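Local atomic coordinates of acidocalcisomal pyrophosphatase (Trypanosoma cruzi, PDB entry 5CUV), a protein that probably hydrolyses inorganic pyrophosphate to phosphate in a magnesium-dependent reaction, as expected for a soluble acidocalcisomal member of the PPase family. Residues W277-V282 and G290-I295; G271-T276 and K393-S398. One frame throughout, in Å; residues are numbered along the deposited sequence.

How the contacts relate
Contact 1 lies wholly within the connection that follows strand 269-272 and runs into strand 296-299, whereas contact 2 sets the first residues of that connection against helix 388-412; their centres are 10 Å apart. Contact 1 folds the connection on itself. Along the chain its two segments fall between those of contact 2. The two meet directly: Trp277 N lies 3.0 Å from Ser398 OG, and Ile295 N lies 3.0 Å from Thr276 OG1, both probable hydrogen bonds. Contact 1 reaches the metal site: the side chain of Asp291 is about 3 Å from the magnesium ion, whereas that of Thr276 in contact 2 is about 9 Å away.

Contact 1 of 2, residues W277-V282 and G290-I295; sequences WESTDV and GDNDPI
Glu278 O receives Asn292 N over 2.6 Å (N-H...O 144°), nearly along the C=O axis, and takes a CA-H...O contact from Gly290 CA at 3.4 Å. A single bond holds the Asn292 side chain: Thr280 N donates to its OD1 over 2.7 Å, tilted from the carbonyl plane. The amide crosses the Thr280 side chain at about a right angle, and OD1 also lies 3.5 Å from Trp277 CZ2. Amide and indole run side by side, their planes 29° apart, while Ser279 CA lies over one face of the ring, toward the rim. Thr280 OG1, turned beside its own backbone N (chi1 -72°), donates to Gly290 O from above the carbonyl plane. Glu278 N gives to Asp293 O at 3.0 Å, almost straight. The Glu278 carboxylate, its chain bent at chi2, passes obliquely over CG1 and CD1 of Ile295, OE2 lying 3.8 Å from CD1; OE2 also has a weak hydrogen bond with Ser398 OG. Glu278 CB packs 3.6 Å from Asp291 OD1. Asp291, with Asp296 and Asp328, makes up the magnesium site, so the bonds of Gly290 and Asn292 hold the backbone on either side of this metal ligand. Glu278 OE1 and Asp291 OD1, like charges, are 5.2 Å apart, and the magnesium ion beside Asp291 would probably offset part of their repulsion.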
loop_
_atom_site.group_PDB
_atom_site.type_symbol
_atom_site.label_atom_id
_atom_site.label_comp_id
_atom_site.label_asym_id
_atom_site.label_seq_id
_atom_site.Cartn_x
_atom_site.Cartn_y
_atom_site.Cartn_z
ATOM N N TRP A 277 25.526 6.709 22.266
ATOM C CA TRP A 277 26.390 7.807 22.665
ATOM C C TRP A 277 27.635 7.959 21.742
ATOM O O TRP A 277 28.454 7.040 21.604
ATOM C CB TRP A 277 26.753 7.592 24.140
ATOM C CG TRP A 277 27.176 8.812 24.802
ATOM C CD1 TRP A 277 26.511 9.980 24.838
ATOM C CD2 TRP A 277 28.412 9.020 25.469
ATOM N NE1 TRP A 277 27.254 10.931 25.477
ATOM C CE2 TRP A 277 28.435 10.368 25.879
ATOM C CE3 TRP A 277 29.508 8.193 25.764
ATOM C CZ2 TRP A 277 29.532 10.942 26.581
ATOM C CZ3 TRP A 277 30.614 8.746 26.473
ATOM C CH2 TRP A 277 30.613 10.125 26.873
ATOM N N GLU A 278 27.722 9.105 21.063
ATOM C CA GLU A 278 28.841 9.429 20.153
ATOM C C GLU A 278 29.789 10.148 21.063
ATOM O O GLU A 278 29.757 11.400 21.101
ATOM C CB GLU A 278 28.412 10.450 19.110
ATOM C CG GLU A 278 27.317 9.976 18.262
ATOM C CD GLU A 278 27.838 8.903 17.387
ATOM O OE1 GLU A 278 28.278 9.259 16.245
ATOM O OE2 GLU A 278 27.830 7.730 17.873
ATOM N N SER A 279 30.627 9.395 21.782
ATOM C CA SER A 279 31.501 10.017 22.772
ATOM C C SER A 279 32.559 10.913 22.177
ATOM O O SER A 279 33.135 10.578 21.149
ATOM C CB SER A 279 32.166 8.948 23.658
ATOM O OG SER A 279 32.838 9.566 24.753
ATOM N N THR A 280 32.784 12.058 22.809
ATOM C CA THR A 280 33.805 12.958 22.334
ATOM C C THR A 280 35.135 12.376 22.761
ATOM O O THR A 280 36.183 12.769 22.253
ATOM C CB THR A 280 33.609 14.377 22.859
ATOM O OG1 THR A 280 32.481 14.963 22.191
ATOM C CG2 THR A 280 34.826 15.243 22.563
ATOM N N ASP A 281 35.096 11.431 23.699
ATOM C CA ASP A 281 36.321 10.720 24.089
ATOM C C ASP A 281 36.355 9.538 23.149
ATOM O O ASP A 281 35.349 8.845 22.990
ATOM C CB ASP A 281 36.265 10.129 25.513
ATOM C CG ASP A 281 36.218 11.188 26.593
ATOM O OD1 ASP A 281 37.185 11.988 26.657
ATOM O OD2 ASP A 281 35.217 11.221 27.372
ATOM N N VAL A 282 37.463 9.296 22.486
ATOM C CA VAL A 282 37.463 8.094 21.688
ATOM C C VAL A 282 37.367 7.051 22.842
ATOM O O VAL A 282 37.945 7.292 23.907
ATOM C CB VAL A 282 38.780 7.975 20.904
ATOM C CG1 VAL A 282 39.028 6.532 20.527
ATOM C CG2 VAL A 282 38.707 8.847 19.655
ATOM N N GLY A 290 33.380 11.686 18.444
ATOM C CA GLY A 290 31.992 11.974 18.655
ATOM C C GLY A 290 31.742 13.416 19.060
ATOM O O GLY A 290 32.675 14.211 19.284
ATOM N N ASP A 291 30.450 13.737 19.158
ATOM C CA ASP A 291 29.964 15.060 19.537
ATOM C C ASP A 291 29.239 15.060 20.881
ATOM O O ASP A 291 28.630 16.054 21.235
ATOM C CB ASP A 291 29.021 15.656 18.450
ATOM C CG ASP A 291 28.010 14.620 17.841
ATOM O OD1 ASP A 291 27.382 13.836 18.582
ATOM O OD2 ASP A 291 27.814 14.617 16.594
ATOM N N ASN A 292 29.280 13.944 21.600
ATOM C CA ASN A 292 28.646 13.816 22.916
ATOM C C ASN A 292 27.141 13.842 23.017
ATOM O O ASN A 292 26.554 14.251 24.023
ATOM C CB ASN A 292 29.200 14.852 23.876
ATOM C CG ASN A 292 30.326 14.314 24.704
ATOM O OD1 ASN A 292 30.935 13.303 24.369
ATOM N ND2 ASN A 292 30.625 14.998 25.782
ATOM N N ASP A 293 26.504 13.419 21.961
ATOM C CA ASP A 293 25.075 13.326 21.973
ATOM C C ASP A 293 24.686 11.950 21.470
ATOM O O ASP A 293 25.548 11.203 21.004
ATOM C CB ASP A 293 24.476 14.440 21.123
ATOM C CG ASP A 293 24.178 15.670 21.954
ATOM O OD1 ASP A 293 23.824 15.494 23.179
ATOM O OD2 ASP A 293 24.284 16.790 21.389
ATOM N N PRO A 294 23.418 11.549 21.694
ATOM C CA PRO A 294 22.927 10.247 21.224
ATOM C C PRO A 294 23.052 10.375 19.710
ATOM O O PRO A 294 23.030 11.467 19.186
ATOM C CB PRO A 294 21.464 10.255 21.648
ATOM C CG PRO A 294 21.496 11.033 22.917
ATOM C CD PRO A 294 22.472 12.167 22.652
ATOM N N ILE A 295 23.204 9.274 19.003
ATOM C CA ILE A 295 23.327 9.320 17.549
ATOM C C ILE A 295 22.052 9.878 16.902
ATOM O O ILE A 295 20.941 9.612 17.336
ATOM C CB ILE A 295 23.657 7.927 17.005
ATOM C CG1 ILE A 295 24.387 8.070 15.677
ATOM C CG2 ILE A 295 22.388 7.097 16.873
ATOM C CD1 ILE A 295 25.212 6.840 15.296
#

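Contact 2 of 2, residues G271-T276 and K393-S398; sequences GALPQT and KVIDES
This is a buried meeting of loop and helix, mainly by van der Waals contact: the turn leaving strand 269-272 lies against helix 388-412 in the pyrophosphatase domain. No hydrogen bond joins the two segments, though just beyond them Gln275 O is bonded to His399 ND1 of the same helix. Leu273, Thr276, Ile395 and Ser398 supply nearly all of the 195 Å² buried. At one end two branched aliphatic side chains cross at about a right angle and meet by their terminal methyls, Leu273 CD1 lying 3.8 Å from Ile395 CD1. Leu273 CG and Ile395 CG1 both lie beside the backbone N, anti to the carbonyl carbon (chi1 -56° and -57°), and the chains extend beyond, which brings the two methyls together. At the other end Thr276 CB lies 3.8 Å from Ser398 CB, and Thr276 CG2 lies 3.7 Å from Ser398 OG. The backbones come close here, as the 3.3 Å CA-H...O contact from Thr276 CA to Ser398 O records. The threonine hydroxyl faces its own turn: OG1 donates over 2.9 Å to Leu273 O, from above that carbonyl plane, and also pairs with Ile295 N. Ser398 OG has its hydrogen bond with Trp277 N, so each hydroxyl is engaged although the two do not bond to each other. Ile395 reaches Tyr224 of strand 224-228, Val315 of strand 310-323 and Val331 of strand 326-335. The helix thus lies with one side on the mixed sheet, and the turn lies against the helix beside strand 224-228, with Leu273 on Phe226 and Pro274 on Asn225 and Ile227.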
loop_
_atom_site.group_PDB
_atom_site.type_symbol
_atom_site.label_atom_id
_atom_site.label_comp_id
_atom_site.label_asym_id
_atom_site.label_seq_id
_atom_site.Cartn_x
_atom_site.Cartn_y
_atom_site.Cartn_z
ATOM N N GLY A 271 15.552 13.041 14.466
ATOM C CA GLY A 271 15.523 12.737 15.875
ATOM C C GLY A 271 16.757 12.026 16.360
ATOM O O GLY A 271 17.875 12.261 15.928
ATOM N N ALA A 272 16.565 11.088 17.244
ATOM C CA ALA A 272 17.734 10.422 17.721
ATOM C C ALA A 272 17.436 8.983 18.132
ATOM O O ALA A 272 16.312 8.604 18.316
ATOM C CB ALA A 272 18.287 11.264 18.893
ATOM N N LEU A 273 18.440 8.155 18.271
ATOM C CA LEU A 273 18.140 6.805 18.701
ATOM C C LEU A 273 18.430 6.689 20.196
ATOM O O LEU A 273 19.411 7.198 20.675
ATOM C CB LEU A 273 18.986 5.824 17.909
ATOM C CG LEU A 273 18.760 6.003 16.421
ATOM C CD1 LEU A 273 19.594 4.980 15.715
ATOM C CD2 LEU A 273 17.330 5.817 16.064
ATOM N N PRO A 274 17.555 6.041 20.967
ATOM C CA PRO A 274 17.849 5.929 22.417
ATOM C C PRO A 274 19.025 4.989 22.717
ATOM O O PRO A 274 19.451 4.224 21.851
ATOM C CB PRO A 274 16.519 5.416 22.992
ATOM C CG PRO A 274 16.050 4.502 21.848
ATOM C CD PRO A 274 16.302 5.348 20.613
ATOM N N GLN A 275 19.549 5.063 23.946
ATOM C CA GLN A 275 20.682 4.229 24.405
ATOM C C GLN A 275 21.884 4.231 23.523
ATOM O O GLN A 275 22.447 3.163 23.295
ATOM C CB GLN A 275 20.278 2.776 24.596
ATOM C CG GLN A 275 18.970 2.730 25.326
ATOM C CD GLN A 275 18.531 1.361 25.783
ATOM O OE1 GLN A 275 18.692 0.359 25.076
ATOM N NE2 GLN A 275 17.949 1.324 26.949
ATOM N N THR A 276 22.265 5.398 23.016
ATOM C CA THR A 276 23.446 5.499 22.188
ATOM C C THR A 276 24.251 6.702 22.628
ATOM O O THR A 276 23.730 7.623 23.266
ATOM C CB THR A 276 23.121 5.642 20.688
ATOM O OG1 THR A 276 22.310 6.802 20.442
ATOM C CG2 THR A 276 22.424 4.417 20.205
ATOM N N LYS A 393 26.297 -1.351 12.545
ATOM C CA LYS A 393 27.608 -1.563 13.187
ATOM C C LYS A 393 27.961 -0.298 13.977
ATOM O O LYS A 393 28.456 -0.339 15.084
ATOM C CB LYS A 393 28.683 -1.794 12.144
ATOM C CG LYS A 393 29.570 -2.938 12.367
ATOM C CD LYS A 393 30.049 -3.415 10.988
ATOM C CE LYS A 393 29.059 -4.392 10.328
ATOM N NZ LYS A 393 29.773 -5.379 9.487
ATOM N N VAL A 394 27.745 0.846 13.339
ATOM C CA VAL A 394 27.978 2.143 13.938
ATOM C C VAL A 394 27.013 2.278 15.112
ATOM O O VAL A 394 27.344 2.740 16.194
ATOM C CB VAL A 394 27.657 3.177 12.908
ATOM C CG1 VAL A 394 27.643 4.579 13.536
ATOM C CG2 VAL A 394 28.636 3.030 11.730
ATOM N N ILE A 395 25.780 1.872 14.867
ATOM C CA ILE A 395 24.794 1.944 15.917
ATOM C C ILE A 395 25.149 1.096 17.090
ATOM O O ILE A 395 24.879 1.514 18.200
ATOM C CB ILE A 395 23.352 1.625 15.375
ATOM C CG1 ILE A 395 23.042 2.621 14.219
ATOM C CG2 ILE A 395 22.347 1.665 16.524
ATOM C CD1 ILE A 395 21.664 2.583 13.670
ATOM N N ASP A 396 25.771 -0.066 16.875
ATOM C CA ASP A 396 26.162 -0.914 18.026
ATOM C C ASP A 396 27.318 -0.343 18.820
ATOM O O ASP A 396 27.363 -0.459 20.053
ATOM C CB ASP A 396 26.569 -2.304 17.598
ATOM C CG ASP A 396 25.398 -3.189 17.386
ATOM O OD1 ASP A 396 24.325 -2.731 16.876
ATOM O OD2 ASP A 396 25.552 -4.371 17.730
ATOM N N GLU A 397 28.272 0.248 18.103
ATOM C CA GLU A 397 29.406 0.844 18.756
ATOM C C GLU A 397 28.863 1.970 19.620
ATOM O O GLU A 397 29.312 2.206 20.745
ATOM C CB GLU A 397 30.429 1.303 17.701
ATOM C CG GLU A 397 31.041 0.068 17.052
ATOM C CD GLU A 397 32.046 0.306 15.898
ATOM O OE1 GLU A 397 31.729 1.062 14.934
ATOM O OE2 GLU A 397 33.154 -0.319 15.937
ATOM N N SER A 398 27.827 2.608 19.117
ATOM C CA SER A 398 27.239 3.705 19.821
ATOM C C SER A 398 26.470 3.182 21.007
ATOM O O SER A 398 26.300 3.857 22.029
ATOM C CB SER A 398 26.311 4.462 18.891
ATOM O OG SER A 398 25.873 5.640 19.526
#